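Local coordinates for protein tRNA (guanine-N(1)-)-methyltransferase (PDB 7KFF) that probably methylates N1 of guanosine 37 in tRNA, using S-adenosyl-L-methionine as methyl donor and leaving S-adenosyl-L-homocysteine, as a two-subunit enzyme of the SPOUT class, at residues A[135-141]-A[183-189]; A[86-90]-A[180-184]; A[233-237]-A[269-274]. One frame throughout, in Å; residues are numbered along the deposited sequence.

Contact 1 of 3, residues A[135-141]-A[183-189]; sequences KPLLLVP and TYRVREV. With SAH (S-adenosyl-L-homocysteine), chain C.
Tyr-184 and Leu-138 pack closely where two neighbouring strands begin: CB of Leu-138 lies 3.6 Å from ring atom CD1 of Tyr-184, while one methyl, CD2, sits over the rim of a ring face. From the lead-in to Leu-138's own strand, CG of Pro-136 comes within 3.7 Å of the same CD1, the proline and the ring crossing at about a right angle. An aromatic ring and a leucine suit this largely buried place; Leu-86 O of helix 79-90 satisfies the phenol OH, and Ala-180 also covers the leucine. Strands 137-141 and 185-189 run parallel, at 23° to each other, within the six-stranded parallel sheet of the SPOUT methyltransferase fold; the ladder from Arg-185 N on Pro-136 O to Val-189 N on Val-140 O joins them. At its far end Pro-141 offers its carbonyl O to the ribose O2' of S-adenosyl-L-homocysteine, 3.0 Å away, and its CB lies 3.5 Å from the adenine N3.

On the face of Leu-137 and Leu-139 the partly exposed arginines make the looser part. Bent at chi3 (-67°), Arg-185 turns back and grips Lys-135 O side-on, through NH2 at 2.8 Å and NE at 3.1 Å, with the oxygen in the guanidinium plane; Glu-159 also pairs with NH2. Further along, Arg-187 touches strand 137-141 with its aliphatic part, CB lying 3.7 Å from Leu-139 CD2, while its charged end leads away to Asp-152.

Contact 2 of 3, residues A[86-90]-A[180-184]; sequences LDDVA and AKKTY
With chi1 at -67°, CG of Tyr-184 stands opposite its own carbonyl carbon, and the ring runs out toward residues 86-90 of helix 79-90; a chi1 of -57° in Thr-183 puts CG2 anti to the backbone N, facing Ala-90. The contact belongs to the SPOUT methyltransferase fold, where the loop between helix 174-180 and strand 185-190 meets helix 79-90 beside the parallel sheet. The phenol reaches across to the helix, and its OH donates to Leu-86 O at 2.7 Å, in the carbonyl plane and on a lone pair. This oxygen also takes the helical bond from Ala-90 N, at 3.2 Å, so one carbonyl serves both the helix and the loop. A tyrosine suits the place because its long, flat ring can pack in a buried setting and still deliver a hydroxyl to a main-chain acceptor.

Small and branched aliphatic groups line the approach. Ala-90 has no more than a methyl, which lets the phenol come close: its CB is 3.7 Å from CZ of Tyr-184. The same methyl meets CG2 of Thr-183 at 3.6 Å. On the Leu-86 side, CB reaches ring atom CE2 of Tyr-184 at 4.0 Å, while the leucine branches continue toward Ala-180 and, beyond the two segments, Leu-138 and Ile-22 of the sheet.

On the side of Asp-87 and Thr-183, both partly exposed, a water joins the segments. Asp-87, whose OD2 forms a salt bridge with Arg-246 of the second subunit, receives a weak bond at OD1 from this water, which lies 2.8 Å from Thr-183 OG1.

Contact 3 of 3, residues A[233-237]-A[269-274]; sequences LLEGP and QSLKRT. With SAH (S-adenosyl-L-homocysteine), chain B.
Thr-274 and Ser-270, one helical turn apart, turn their hydroxyls to the N-H and the C=O of Leu-234. Thr-274 OG1 accepts from Leu-234 N at 2.9 Å, with an N-H...O angle of 155°, and Ser-270 OG donates to Leu-234 O at 2.6 Å, tilted 31° from the carbonyl plane. The serine can do this because its OG is anti to the backbone N (chi1 172°). Thr-274 OG1 in turn gives its proton to Ser-270 O, 2.8 Å away, reaching that oxygen from the opposite face to the helical N-H of Thr-274.

Around this polar pair the leucines are set at different angles. Leu-233 crosses Thr-274 at about a right angle and slants across Leu-271, its CD1 lying 3.8 Å from CD2 of that residue; Leu-282 covers both leucines. Leu-234 slants past Thr-274 and brings CD1 to 4.0 Å from CG of Arg-273. Gly-236, with no side chain, passes close to the helix, its CA near Gln-269 O. Beyond it the Pro-237 ring crosses the Gln-269 side chain at roughly a right angle, with CG 3.7 Å from OE1.

Helix 259-277 belongs to the C-terminal helical region known in TrmD enzymes. Glu-235 points away from it, its CG 3.4 Å from the OXT oxygen of S-adenosyl-L-homocysteine. Short hydroxyl side chains thus satisfy both main-chain polar groups of Leu-234, which probably sets the path of the irregular loop beside the cofactor product, while the guanidinium of Arg-273 is left to bond Ala-144 O of the second subunit.

How the contacts relate
Contacts 1 and 2 adjoin, their centres about 9 Å apart, and share Thr-183 and Tyr-184: the loop leaving helix 174-180 first meets helix 79-90, then becomes strand 185-190 beside strand 137-141. Contact 3 comes later in the chain, on the opposite side of its centre; its centre lies about 34 Å from that of contact 1 and 43 Å from that of contact 2. It joins a loop to helix 259-277, away from the parallel sheet. The dimer brings the distant parts together functionally: each S-adenosyl-L-homocysteine binds Pro-141 of one subunit and Asp-227 and Ser-228 of the other.

Contact 1 of 3, residues A[135-141]-A[183-189]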
loop_
_atom_site.group_PDB
_atom_site.type_symbol
_atom_site.label_atom_id
_atom_site.label_comp_id
_atom_site.label_asym_id
_atom_site.label_seq_id
_atom_site.Cartn_x
_atom_site.Cartn_y
_atom_site.Cartn_z
ATOM N N LYS A 135 26.097 -7.001 0.709
ATOM C CA LYS A 135 25.092 -7.686 -0.076
ATOM C C LYS A 135 23.995 -6.705 -0.477
ATOM O O LYS A 135 23.672 -5.791 0.275
ATOM C CB LYS A 135 24.463 -8.801 0.749
ATOM C CG LYS A 135 25.408 -9.933 1.113
ATOM C CD LYS A 135 24.715 -10.986 1.960
ATOM C CE LYS A 135 25.651 -12.145 2.261
ATOM N NZ LYS A 135 25.042 -13.116 3.210
ATOM N N PRO A 136 23.388 -6.893 -1.640
ATOM C CA PRO A 136 22.214 -6.088 -1.994
ATOM C C PRO A 136 21.039 -6.442 -1.104
ATOM O O PRO A 136 21.005 -7.492 -0.464
ATOM C CB PRO A 136 21.934 -6.472 -3.451
ATOM C CG PRO A 136 22.624 -7.775 -3.636
ATOM C CD PRO A 136 23.758 -7.849 -2.698
ATOM N N LEU A 137 20.056 -5.556 -1.083
ATOM C CA LEU A 137 18.837 -5.761 -0.314
ATOM C C LEU A 137 17.794 -6.428 -1.201
ATOM O O LEU A 137 17.536 -5.956 -2.313
ATOM C CB LEU A 137 18.289 -4.418 0.173
ATOM C CG LEU A 137 17.001 -4.442 0.996
ATOM C CD1 LEU A 137 17.201 -5.176 2.310
ATOM C CD2 LEU A 137 16.512 -3.026 1.257
ATOM N N LEU A 138 17.202 -7.524 -0.715
ATOM C CA LEU A 138 16.079 -8.192 -1.356
ATOM C C LEU A 138 14.824 -7.950 -0.537
ATOM O O LEU A 138 14.756 -8.345 0.637
ATOM C CB LEU A 138 16.331 -9.690 -1.489
ATOM C CG LEU A 138 15.181 -10.508 -2.059
ATOM C CD1 LEU A 138 14.894 -10.107 -3.500
ATOM C CD2 LEU A 138 15.438 -11.997 -1.970
ATOM N N LEU A 139 13.848 -7.287 -1.155
ATOM C CA LEU A 139 12.541 -7.069 -0.545
ATOM C C LEU A 139 11.535 -8.050 -1.140
ATOM O O LEU A 139 11.418 -8.169 -2.363
ATOM C CB LEU A 139 12.066 -5.636 -0.731
ATOM C CG LEU A 139 12.958 -4.615 -0.035
ATOM C CD1 LEU A 139 12.405 -3.226 -0.238
ATOM C CD2 LEU A 139 13.138 -4.895 1.444
ATOM N N VAL A 140 10.842 -8.762 -0.263
ATOM C CA VAL A 140 9.869 -9.777 -0.635
ATOM C C VAL A 140 8.527 -9.362 -0.060
ATOM O O VAL A 140 8.256 -9.574 1.129
ATOM C CB VAL A 140 10.273 -11.171 -0.114
ATOM C CG1 VAL A 140 9.258 -12.197 -0.599
ATOM C CG2 VAL A 140 11.700 -11.541 -0.527
ATOM N N PRO A 141 7.658 -8.751 -0.861
ATOM C CA PRO A 141 6.338 -8.378 -0.349
ATOM C C PRO A 141 5.551 -9.615 0.058
ATOM O O PRO A 141 5.487 -10.611 -0.666
ATOM C CB PRO A 141 5.700 -7.649 -1.532
ATOM C CG PRO A 141 6.854 -7.127 -2.325
ATOM C CD PRO A 141 7.926 -8.178 -2.202
ATOM N N THR A 183 23.088 -14.530 -0.573
ATOM C CA THR A 183 23.438 -13.521 -1.562
ATOM C C THR A 183 22.950 -12.133 -1.207
ATOM O O THR A 183 23.554 -11.143 -1.629
ATOM C CB THR A 183 22.825 -13.919 -2.915
ATOM O OG1 THR A 183 23.313 -15.221 -3.269
ATOM C CG2 THR A 183 23.181 -12.935 -4.007
ATOM N N TYR A 184 21.857 -12.049 -0.470
ATOM C CA TYR A 184 21.183 -10.795 -0.192
ATOM C C TYR A 184 20.982 -10.632 1.310
ATOM O O TYR A 184 20.890 -11.610 2.049
ATOM C CB TYR A 184 19.775 -10.821 -0.788
ATOM C CG TYR A 184 19.663 -10.857 -2.300
ATOM C CD1 TYR A 184 19.537 -9.685 -3.014
ATOM C CD2 TYR A 184 19.620 -12.071 -2.995
ATOM C CE1 TYR A 184 19.397 -9.689 -4.374
ATOM C CE2 TYR A 184 19.493 -12.095 -4.367
ATOM C CZ TYR A 184 19.375 -10.877 -5.046
ATOM O OH TYR A 184 19.223 -10.814 -6.405
ATOM N N ARG A 185 20.830 -9.371 1.746
ATOM C CA ARG A 185 20.103 -9.084 2.982
ATOM C C ARG A 185 18.620 -9.167 2.651
ATOM O O ARG A 185 18.173 -8.474 1.738
ATOM C CB ARG A 185 20.477 -7.699 3.491
ATOM C CG ARG A 185 21.878 -7.639 4.117
ATOM C CD ARG A 185 22.340 -6.187 4.401
ATOM N NE ARG A 185 22.543 -5.464 3.152
ATOM C CZ ARG A 185 21.881 -4.379 2.760
ATOM N NH1 ARG A 185 20.964 -3.808 3.532
ATOM N NH2 ARG A 185 22.138 -3.852 1.575
ATOM N N VAL A 186 17.866 -10.035 3.329
ATOM C CA VAL A 186 16.499 -10.361 2.931
ATOM C C VAL A 186 15.518 -9.785 3.941
ATOM O O VAL A 186 15.684 -9.976 5.150
ATOM C CB VAL A 186 16.298 -11.879 2.784
ATOM C CG1 VAL A 186 14.880 -12.210 2.364
ATOM C CG2 VAL A 186 17.295 -12.441 1.790
ATOM N N ARG A 187 14.482 -9.113 3.440
ATOM C CA ARG A 187 13.392 -8.612 4.264
ATOM C C ARG A 187 12.064 -8.977 3.615
ATOM O O ARG A 187 11.790 -8.589 2.477
ATOM C CB ARG A 187 13.511 -7.095 4.439
ATOM C CG ARG A 187 12.267 -6.439 4.967
ATOM C CD ARG A 187 11.926 -6.746 6.469
ATOM N NE ARG A 187 10.680 -6.053 6.768
ATOM C CZ ARG A 187 10.590 -4.777 7.125
ATOM N NH1 ARG A 187 9.417 -4.188 7.244
ATOM N NH2 ARG A 187 11.689 -4.099 7.378
ATOM N N GLU A 188 11.229 -9.688 4.344
ATOM C CA GLU A 188 9.824 -9.878 4.001
ATOM C C GLU A 188 9.040 -8.702 4.558
ATOM O O GLU A 188 9.254 -8.302 5.704
ATOM C CB GLU A 188 9.310 -11.184 4.609
ATOM C CG GLU A 188 9.867 -12.441 3.905
ATOM C CD GLU A 188 9.574 -13.731 4.641
ATOM O OE1 GLU A 188 10.004 -13.877 5.806
ATOM O OE2 GLU A 188 8.927 -14.619 4.058
ATOM N N VAL A 189 8.177 -8.107 3.732
ATOM C CA VAL A 189 7.571 -6.827 4.087
ATOM C C VAL A 189 6.108 -6.792 3.663
ATOM O O VAL A 189 5.779 -7.058 2.499
ATOM C CB VAL A 189 8.361 -5.643 3.485
ATOM C CG1 VAL A 189 8.622 -5.814 1.998
ATOM C CG2 VAL A 189 7.666 -4.319 3.760
HETATM N N SAH C . -2.538 -16.912 0.902
HETATM C CA SAH C . -1.719 -15.730 1.080
HETATM C CB SAH C . -2.036 -14.803 -0.073
HETATM C CG SAH C . -0.864 -14.466 -0.977
HETATM S SD SAH C . -1.428 -13.026 -1.863
HETATM C C SAH C . -1.974 -14.982 2.377
HETATM O O SAH C . -3.076 -14.496 2.622
HETATM O OXT SAH C . -1.067 -14.828 3.193
HETATM C "C5'" SAH C . -0.285 -13.129 -3.235
HETATM C "C4'" SAH C . 0.903 -12.196 -3.130
HETATM O "O4'" SAH C . 0.486 -10.832 -3.100
HETATM C "C3'" SAH C . 1.821 -12.354 -1.907
HETATM O "O3'" SAH C . 2.648 -13.454 -2.028
HETATM C "C2'" SAH C . 2.538 -11.003 -1.917
HETATM O "O2'" SAH C . 3.544 -10.966 -2.899
HETATM C "C1'" SAH C . 1.418 -10.078 -2.343
HETATM N N9 SAH C . 0.697 -9.494 -1.197
HETATM C C8 SAH C . -0.598 -9.749 -0.804
HETATM N N7 SAH C . -0.908 -8.956 0.238
HETATM C C5 SAH C . 0.191 -8.208 0.531
HETATM C C6 SAH C . 0.451 -7.243 1.494
HETATM N N6 SAH C . -0.442 -6.851 2.426
HETATM N N1 SAH C . 1.696 -6.657 1.509
HETATM C C2 SAH C . 2.645 -7.012 0.581
HETATM N N3 SAH C . 2.400 -7.949 -0.377
HETATM C C4 SAH C . 1.192 -8.528 -0.383
#

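Contact 2 of 3, residues A[86-90]-A[180-184]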
loop_
_atom_site.group_PDB
_atom_site.type_symbol
_atom_site.label_atom_id
_atom_site.label_comp_id
_atom_site.label_asym_id
_atom_site.label_seq_id
_atom_site.Cartn_x
_atom_site.Cartn_y
_atom_site.Cartn_z
ATOM N N LEU A 86 17.052 -14.930 -8.991
ATOM C CA LEU A 86 17.659 -14.084 -7.978
ATOM C C LEU A 86 19.179 -14.111 -8.057
ATOM O O LEU A 86 19.831 -13.093 -7.794
ATOM C CB LEU A 86 17.187 -14.530 -6.594
ATOM C CG LEU A 86 15.732 -14.161 -6.291
ATOM C CD1 LEU A 86 15.235 -14.975 -5.105
ATOM C CD2 LEU A 86 15.632 -12.684 -6.018
ATOM N N ASP A 87 19.761 -15.270 -8.387
ATOM C CA ASP A 87 21.207 -15.363 -8.557
ATOM C C ASP A 87 21.673 -14.404 -9.653
ATOM O O ASP A 87 22.660 -13.681 -9.495
ATOM C CB ASP A 87 21.598 -16.779 -8.990
ATOM C CG ASP A 87 21.417 -17.851 -7.910
ATOM O OD1 ASP A 87 21.170 -17.541 -6.717
ATOM O OD2 ASP A 87 21.507 -19.057 -8.278
ATOM N N ASP A 88 20.969 -14.405 -10.787
ATOM C CA ASP A 88 21.390 -13.618 -11.943
ATOM C C ASP A 88 21.178 -12.130 -11.703
ATOM O O ASP A 88 22.031 -11.303 -12.053
ATOM C CB ASP A 88 20.609 -14.073 -13.176
ATOM C CG ASP A 88 21.104 -15.401 -13.751
ATOM O OD1 ASP A 88 22.118 -15.961 -13.269
ATOM O OD2 ASP A 88 20.478 -15.888 -14.725
ATOM N N VAL A 89 20.047 -11.760 -11.107
ATOM C CA VAL A 89 19.789 -10.334 -10.930
ATOM C C VAL A 89 20.731 -9.716 -9.902
ATOM O O VAL A 89 20.992 -8.510 -9.942
ATOM C CB VAL A 89 18.308 -10.109 -10.574
ATOM C CG1 VAL A 89 18.064 -8.699 -10.094
ATOM C CG2 VAL A 89 17.442 -10.460 -11.759
ATOM N N ALA A 90 21.263 -10.523 -8.975
ATOM C CA ALA A 90 22.151 -9.960 -7.962
ATOM C C ALA A 90 23.414 -9.388 -8.587
ATOM O O ALA A 90 24.046 -8.490 -8.013
ATOM C CB ALA A 90 22.522 -11.006 -6.920
ATOM N N ALA A 180 18.132 -17.251 -0.390
ATOM C CA ALA A 180 18.542 -15.939 -0.871
ATOM C C ALA A 180 19.431 -15.219 0.126
ATOM O O ALA A 180 20.182 -14.323 -0.266
ATOM C CB ALA A 180 17.313 -15.089 -1.185
ATOM N N LYS A 181 19.370 -15.593 1.408
ATOM C CA LYS A 181 20.194 -14.947 2.422
ATOM C C LYS A 181 21.684 -15.145 2.172
ATOM O O LYS A 181 22.496 -14.366 2.679
ATOM C CB LYS A 181 19.812 -15.407 3.822
ATOM C CG LYS A 181 18.407 -15.015 4.200
ATOM C CD LYS A 181 17.954 -15.614 5.520
ATOM C CE LYS A 181 16.505 -15.239 5.766
ATOM N NZ LYS A 181 15.980 -15.872 7.007
ATOM N N LYS A 182 22.062 -16.149 1.387
ATOM C CA LYS A 182 23.474 -16.307 1.051
ATOM C C LYS A 182 23.977 -15.161 0.189
ATOM O O LYS A 182 25.174 -14.852 0.213
ATOM C CB LYS A 182 23.694 -17.631 0.312
ATOM C CG LYS A 182 23.475 -18.855 1.171
ATOM C CD LYS A 182 23.635 -20.123 0.336
ATOM C CE LYS A 182 23.578 -21.375 1.193
ATOM N NZ LYS A 182 23.665 -22.606 0.344
ATOM N N THR A 183 23.088 -14.530 -0.573
ATOM C CA THR A 183 23.438 -13.521 -1.562
ATOM C C THR A 183 22.950 -12.133 -1.207
ATOM O O THR A 183 23.554 -11.143 -1.629
ATOM C CB THR A 183 22.825 -13.919 -2.915
ATOM O OG1 THR A 183 23.313 -15.221 -3.269
ATOM C CG2 THR A 183 23.181 -12.935 -4.007
ATOM N N TYR A 184 21.857 -12.049 -0.470
ATOM C CA TYR A 184 21.183 -10.795 -0.192
ATOM C C TYR A 184 20.982 -10.632 1.310
ATOM O O TYR A 184 20.890 -11.610 2.049
ATOM C CB TYR A 184 19.775 -10.821 -0.788
ATOM C CG TYR A 184 19.663 -10.857 -2.300
ATOM C CD1 TYR A 184 19.537 -9.685 -3.014
ATOM C CD2 TYR A 184 19.620 -12.071 -2.995
ATOM C CE1 TYR A 184 19.397 -9.689 -4.374
ATOM C CE2 TYR A 184 19.493 -12.095 -4.367
ATOM C CZ TYR A 184 19.375 -10.877 -5.046
ATOM O OH TYR A 184 19.223 -10.814 -6.405
HETATM O O HOH W 1 23.493 -16.145 -5.871
#

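Contact 3 of 3, residues A[233-237]-A[269-274]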
loop_
_atom_site.group_PDB
_atom_site.type_symbol
_atom_site.label_atom_id
_atom_site.label_comp_id
_atom_site.label_asym_id
_atom_site.label_seq_id
_atom_site.Cartn_x
_atom_site.Cartn_y
_atom_site.Cartn_z
ATOM N N LEU A 233 2.259 12.369 14.905
ATOM C CA LEU A 233 0.894 12.804 14.672
ATOM C C LEU A 233 0.586 12.800 13.180
ATOM O O LEU A 233 1.482 12.887 12.332
ATOM C CB LEU A 233 0.687 14.233 15.190
ATOM C CG LEU A 233 0.894 14.467 16.682
ATOM C CD1 LEU A 233 0.716 15.950 17.005
ATOM C CD2 LEU A 233 -0.039 13.614 17.508
ATOM N N LEU A 234 -0.707 12.720 12.877
ATOM C CA LEU A 234 -1.188 12.885 11.513
ATOM C C LEU A 234 -1.217 14.363 11.137
ATOM O O LEU A 234 -1.456 15.220 11.982
ATOM C CB LEU A 234 -2.608 12.334 11.388
ATOM C CG LEU A 234 -2.800 10.887 11.806
ATOM C CD1 LEU A 234 -4.284 10.506 11.638
ATOM C CD2 LEU A 234 -1.899 9.963 11.025
ATOM N N GLU A 235 -0.990 14.662 9.858
ATOM C CA GLU A 235 -1.109 16.043 9.413
ATOM C C GLU A 235 -2.574 16.470 9.379
ATOM O O GLU A 235 -3.469 15.678 9.075
ATOM C CB GLU A 235 -0.507 16.227 8.018
ATOM C CG GLU A 235 1.017 16.348 7.990
ATOM C CD GLU A 235 1.540 17.691 8.494
ATOM O OE1 GLU A 235 2.628 17.703 9.113
ATOM O OE2 GLU A 235 0.876 18.731 8.259
ATOM N N GLY A 236 -2.812 17.740 9.689
ATOM C CA GLY A 236 -4.133 18.321 9.592
ATOM C C GLY A 236 -4.474 18.747 8.171
ATOM O O GLY A 236 -3.721 18.529 7.203
ATOM N N PRO A 237 -5.645 19.358 8.032
ATOM C CA PRO A 237 -6.117 19.773 6.704
ATOM C C PRO A 237 -5.336 20.948 6.139
ATOM O O PRO A 237 -4.725 21.740 6.866
ATOM C CB PRO A 237 -7.574 20.169 6.946
ATOM C CG PRO A 237 -7.609 20.545 8.392
ATOM C CD PRO A 237 -6.644 19.630 9.081
ATOM N N GLN A 269 -4.801 21.223 14.843
ATOM C CA GLN A 269 -5.478 20.441 13.817
ATOM C C GLN A 269 -4.835 19.076 13.639
ATOM O O GLN A 269 -5.525 18.111 13.306
ATOM C CB GLN A 269 -5.472 21.216 12.504
ATOM C CG GLN A 269 -6.355 22.443 12.528
ATOM C CD GLN A 269 -7.813 22.084 12.712
ATOM O OE1 GLN A 269 -8.355 21.266 11.961
ATOM N NE2 GLN A 269 -8.454 22.680 13.696
ATOM N N SER A 270 -3.523 18.988 13.848
ATOM C CA SER A 270 -2.845 17.698 13.833
ATOM C C SER A 270 -3.261 16.843 15.026
ATOM O O SER A 270 -3.562 15.648 14.868
ATOM C CB SER A 270 -1.342 17.949 13.782
ATOM O OG SER A 270 -0.604 16.773 13.936
ATOM N N LEU A 271 -3.349 17.442 16.212
ATOM C CA LEU A 271 -3.861 16.706 17.364
ATOM C C LEU A 271 -5.296 16.254 17.125
ATOM O O LEU A 271 -5.664 15.124 17.470
ATOM C CB LEU A 271 -3.829 17.584 18.610
ATOM C CG LEU A 271 -2.442 17.917 19.147
ATOM C CD1 LEU A 271 -2.498 19.054 20.147
ATOM C CD2 LEU A 271 -1.819 16.665 19.784
ATOM N N LYS A 272 -6.121 17.127 16.535
ATOM C CA LYS A 272 -7.529 16.809 16.321
ATOM C C LYS A 272 -7.679 15.666 15.320
ATOM O O LYS A 272 -8.437 14.718 15.559
ATOM C CB LYS A 272 -8.258 18.058 15.818
ATOM C CG LYS A 272 -9.722 17.869 15.495
ATOM C CD LYS A 272 -10.346 19.236 15.169
ATOM C CE LYS A 272 -11.822 19.145 14.824
ATOM N NZ LYS A 272 -12.021 18.957 13.370
ATOM N N ARG A 273 -6.955 15.731 14.195
ATOM C CA ARG A 273 -7.059 14.663 13.208
ATOM C C ARG A 273 -6.584 13.353 13.816
ATOM O O ARG A 273 -7.195 12.303 13.600
ATOM C CB ARG A 273 -6.257 15.000 11.950
ATOM C CG ARG A 273 -6.296 13.911 10.858
ATOM C CD ARG A 273 -7.684 13.715 10.262
ATOM N NE ARG A 273 -8.033 14.813 9.364
ATOM C CZ ARG A 273 -7.805 14.825 8.052
ATOM N NH1 ARG A 273 -8.160 15.888 7.336
ATOM N NH2 ARG A 273 -7.243 13.778 7.450
ATOM N N THR A 274 -5.499 13.396 14.598
ATOM C CA THR A 274 -4.998 12.168 15.218
ATOM C C THR A 274 -6.006 11.618 16.225
ATOM O O THR A 274 -6.262 10.409 16.263
ATOM C CB THR A 274 -3.640 12.432 15.877
ATOM O OG1 THR A 274 -2.738 13.011 14.921
ATOM C CG2 THR A 274 -3.047 11.135 16.429
HETATM N N SAH B . 2.182 16.595 3.623
HETATM C CA SAH B . 1.358 15.409 3.506
HETATM C CB SAH B . 1.861 14.646 2.300
HETATM C CG SAH B . 0.848 14.451 1.185
HETATM S SD SAH B . 1.558 13.142 0.206
HETATM C C SAH B . 1.416 14.486 4.710
HETATM O O SAH B . 2.471 13.958 5.054
HETATM O OXT SAH B . 0.395 14.229 5.346
HETATM C "C5'" SAH B . 0.642 13.447 -1.298
HETATM C "C4'" SAH B . -0.538 12.521 -1.510
HETATM O "O4'" SAH B . -0.116 11.163 -1.606
HETATM C "C3'" SAH B . -1.636 12.518 -0.436
HETATM O "O3'" SAH B . -2.447 13.633 -0.530
HETATM C "C2'" SAH B . -2.328 11.190 -0.745
HETATM O "O2'" SAH B . -3.169 11.300 -1.866
HETATM C "C1'" SAH B . -1.146 10.320 -1.114
HETATM N N9 SAH B . -0.606 9.576 0.037
HETATM C C8 SAH B . 0.610 9.759 0.659
HETATM N N7 SAH B . 0.762 8.826 1.617
HETATM C C5 SAH B . -0.361 8.057 1.628
HETATM C C6 SAH B . -0.757 6.970 2.396
HETATM N N6 SAH B . -0.016 6.443 3.392
HETATM N N1 SAH B . -1.983 6.401 2.136
HETATM C C2 SAH B . -2.780 6.893 1.129
HETATM N N3 SAH B . -2.399 7.951 0.360
HETATM C C4 SAH B . -1.211 8.511 0.622
#